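Local structure of UBP3-associated protein BRE5 (Saccharomyces cerevisiae, 2QIY) at residues K121-I127 and N141-I147. The protein acts with the ubiquitin protease UBP3 in cleaving ubiquitin, leading to mono-ubiquitination of sec23, this piece being its NTF2-like domain. Residues are numbered along the deposited sequence; the frame is centred on the assembly and turned at random.
Sequences KFCQTFI and NDIIRFI
F122 and I144 interlock on the helix-facing side of an antiparallel hairpin: CD1 of I144 reaches within 3.9 Å of CD1 of F122, in the dip between that ring and the Q124 side chain. With CG between the backbone N and carbonyl carbon (chi1 76°), the F122 ring leads away from the partner strand, and I144 meets it at CD1. F146 extends the row, its CD1 lying 3.9 Å from CB of F122, while CG1 of I144 lies 4.2 Å above the plane of the F146 ring, toward its rim. Farther along, F126 runs beside D142, ring and carboxylate planes 40° apart. Between F122 and F126 on the same strand, the side-chain amide of Q124 lies nearly coplanar with the D142 carboxylate, 25° apart; an alanine here would probably open a gap beside I144 and deprive D142 of its amide neighbour. On the opposite face, CD1 of I147 presses against SG of C123 at 3.6 Å. Backbone bonds fix this register, C123 N to R145 O and R145 N to C123 O both measuring 2.9 Å. The NTF2-type sheet thus divides its work: F122 and F126 pack on helix 11-28 and the D142 carboxylate bonds to Y22 and Y37, whereas R145 links the C123 and I147 face to D93 of the second subunit by a salt bridge.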
loop_
_atom_site.group_PDB
_atom_site.type_symbol
_atom_site.label_atom_id
_atom_site.label_comp_id
_atom_site.label_asym_id
_atom_site.label_seq_id
_atom_site.Cartn_x
_atom_site.Cartn_y
_atom_site.Cartn_z
ATOM N N LYS A 121 4.992 1.228 11.443
ATOM C CA LYS A 121 4.470 1.927 10.260
ATOM C C LYS A 121 3.827 0.886 9.391
ATOM O O LYS A 121 4.352 -0.225 9.298
ATOM C CB LYS A 121 5.600 2.525 9.451
ATOM C CG LYS A 121 6.119 3.844 9.979
ATOM C CD LYS A 121 6.761 4.571 8.780
ATOM C CE LYS A 121 6.749 6.094 8.940
ATOM N NZ LYS A 121 5.422 6.707 9.152
ATOM N N PHE A 122 2.706 1.217 8.753
ATOM C CA PHE A 122 2.064 0.219 7.888
ATOM C C PHE A 122 1.415 0.866 6.688
ATOM O O PHE A 122 1.107 2.058 6.681
ATOM C CB PHE A 122 0.974 -0.540 8.671
ATOM C CG PHE A 122 -0.298 0.266 8.870
ATOM C CD1 PHE A 122 -1.341 0.147 7.943
ATOM C CD2 PHE A 122 -0.432 1.166 9.924
ATOM C CE1 PHE A 122 -2.501 0.877 8.076
ATOM C CE2 PHE A 122 -1.591 1.897 10.076
ATOM C CZ PHE A 122 -2.641 1.760 9.148
ATOM N N CYS A 123 1.219 0.041 5.665
ATOM C CA CYS A 123 0.314 0.355 4.584
ATOM C C CYS A 123 -0.676 -0.802 4.473
ATOM O O CYS A 123 -0.323 -1.985 4.624
ATOM C CB CYS A 123 1.099 0.546 3.313
ATOM S SG CYS A 123 2.216 -0.722 2.826
ATOM N N GLN A 124 -1.941 -0.471 4.285
ATOM C CA GLN A 124 -2.952 -1.523 4.211
ATOM C C GLN A 124 -3.829 -1.234 3.002
ATOM O O GLN A 124 -4.276 -0.098 2.821
ATOM C CB GLN A 124 -3.802 -1.607 5.497
ATOM C CG GLN A 124 -4.793 -2.813 5.513
ATOM C CD GLN A 124 -5.329 -3.171 6.906
ATOM O OE1 GLN A 124 -6.060 -4.168 7.073
ATOM N NE2 GLN A 124 -4.972 -2.383 7.902
ATOM N N THR A 125 -4.091 -2.266 2.196
ATOM C CA THR A 125 -4.871 -2.082 0.982
ATOM C C THR A 125 -6.094 -2.967 1.024
ATOM O O THR A 125 -6.007 -4.109 1.464
ATOM C CB THR A 125 -4.009 -2.427 -0.247
ATOM O OG1 THR A 125 -3.003 -1.412 -0.358
ATOM C CG2 THR A 125 -4.820 -2.421 -1.488
ATOM N N PHE A 126 -7.217 -2.429 0.566
ATOM C CA PHE A 126 -8.494 -3.158 0.497
ATOM C C PHE A 126 -9.102 -3.074 -0.886
ATOM O O PHE A 126 -8.908 -2.078 -1.607
ATOM C CB PHE A 126 -9.510 -2.479 1.404
ATOM C CG PHE A 126 -9.072 -2.356 2.831
ATOM C CD1 PHE A 126 -8.324 -1.241 3.245
ATOM C CD2 PHE A 126 -9.440 -3.328 3.778
ATOM C CE1 PHE A 126 -7.936 -1.116 4.579
ATOM C CE2 PHE A 126 -9.071 -3.180 5.121
ATOM C CZ PHE A 126 -8.314 -2.076 5.504
ATOM N N ILE A 127 -9.873 -4.099 -1.246
ATOM C CA ILE A 127 -10.778 -4.005 -2.397
ATOM C C ILE A 127 -12.193 -4.283 -1.896
ATOM O O ILE A 127 -12.422 -5.285 -1.205
ATOM C CB ILE A 127 -10.424 -4.982 -3.547
ATOM C CG1 ILE A 127 -9.054 -4.635 -4.111
ATOM C CG2 ILE A 127 -11.484 -4.883 -4.679
ATOM C CD1 ILE A 127 -9.049 -3.371 -4.844
ATOM N N ASN A 141 -10.509 -8.249 -0.616
ATOM C CA ASN A 141 -9.052 -8.266 -0.426
ATOM C C ASN A 141 -8.654 -7.311 0.664
ATOM O O ASN A 141 -9.194 -6.196 0.765
ATOM C CB ASN A 141 -8.315 -7.827 -1.706
ATOM C CG ASN A 141 -8.492 -8.784 -2.815
ATOM O OD1 ASN A 141 -7.675 -9.701 -3.017
ATOM N ND2 ASN A 141 -9.576 -8.626 -3.536
ATOM N N ASP A 142 -7.692 -7.747 1.468
ATOM C CA ASP A 142 -7.227 -6.981 2.617
ATOM C C ASP A 142 -5.787 -7.398 2.866
ATOM O O ASP A 142 -5.554 -8.530 3.269
ATOM C CB ASP A 142 -8.114 -7.350 3.807
ATOM C CG ASP A 142 -7.724 -6.638 5.089
ATOM O OD1 ASP A 142 -6.666 -5.980 5.136
ATOM O OD2 ASP A 142 -8.518 -6.748 6.059
ATOM N N ILE A 143 -4.835 -6.496 2.585
ATOM C CA ILE A 143 -3.395 -6.800 2.750
ATOM C C ILE A 143 -2.764 -5.721 3.606
ATOM O O ILE A 143 -2.914 -4.523 3.313
ATOM C CB ILE A 143 -2.599 -6.768 1.418
ATOM C CG1 ILE A 143 -3.176 -7.736 0.369
ATOM C CG2 ILE A 143 -1.062 -7.002 1.713
ATOM C CD1 ILE A 143 -2.511 -7.549 -1.019
ATOM N N ILE A 144 -2.082 -6.112 4.690
ATOM C CA ILE A 144 -1.250 -5.155 5.421
ATOM C C ILE A 144 0.242 -5.486 5.235
ATOM O O ILE A 144 0.635 -6.655 5.173
ATOM C CB ILE A 144 -1.638 -5.092 6.925
ATOM C CG1 ILE A 144 -0.971 -3.894 7.628
ATOM C CG2 ILE A 144 -1.346 -6.441 7.649
ATOM C CD1 ILE A 144 -1.625 -3.586 9.009
ATOM N N ARG A 145 1.052 -4.434 5.140
ATOM C CA ARG A 145 2.491 -4.599 5.061
ATOM C C ARG A 145 3.110 -3.607 6.051
ATOM O O ARG A 145 2.823 -2.400 6.001
ATOM C CB ARG A 145 3.003 -4.337 3.626
ATOM C CG ARG A 145 4.524 -4.042 3.545
ATOM C CD ARG A 145 5.421 -5.196 3.997
ATOM N NE ARG A 145 5.214 -6.429 3.216
ATOM C CZ ARG A 145 5.978 -7.523 3.324
ATOM N NH1 ARG A 145 7.036 -7.544 4.158
ATOM N NH2 ARG A 145 5.735 -8.592 2.563
ATOM N N PHE A 146 3.939 -4.107 6.959
ATOM C CA PHE A 146 4.691 -3.229 7.854
ATOM C C PHE A 146 5.978 -2.762 7.202
ATOM O O PHE A 146 6.648 -3.514 6.496
ATOM C CB PHE A 146 4.915 -3.918 9.214
ATOM C CG PHE A 146 3.634 -4.193 9.911
ATOM C CD1 PHE A 146 2.998 -3.177 10.644
ATOM C CD2 PHE A 146 3.007 -5.432 9.801
ATOM C CE1 PHE A 146 1.771 -3.424 11.259
ATOM C CE2 PHE A 146 1.773 -5.692 10.410
ATOM C CZ PHE A 146 1.145 -4.677 11.155
ATOM N N ILE A 147 6.284 -1.493 7.423
ATOM C CA ILE A 147 7.349 -0.783 6.733
ATOM C C ILE A 147 8.370 -0.377 7.793
ATOM O O ILE A 147 8.010 0.193 8.806
ATOM C CB ILE A 147 6.754 0.458 5.980
ATOM C CG1 ILE A 147 5.638 -0.008 5.004
ATOM C CG2 ILE A 147 7.849 1.232 5.229
ATOM C CD1 ILE A 147 4.983 1.100 4.162
HETATM O O HOH W 1 7.777 0.676 11.564
#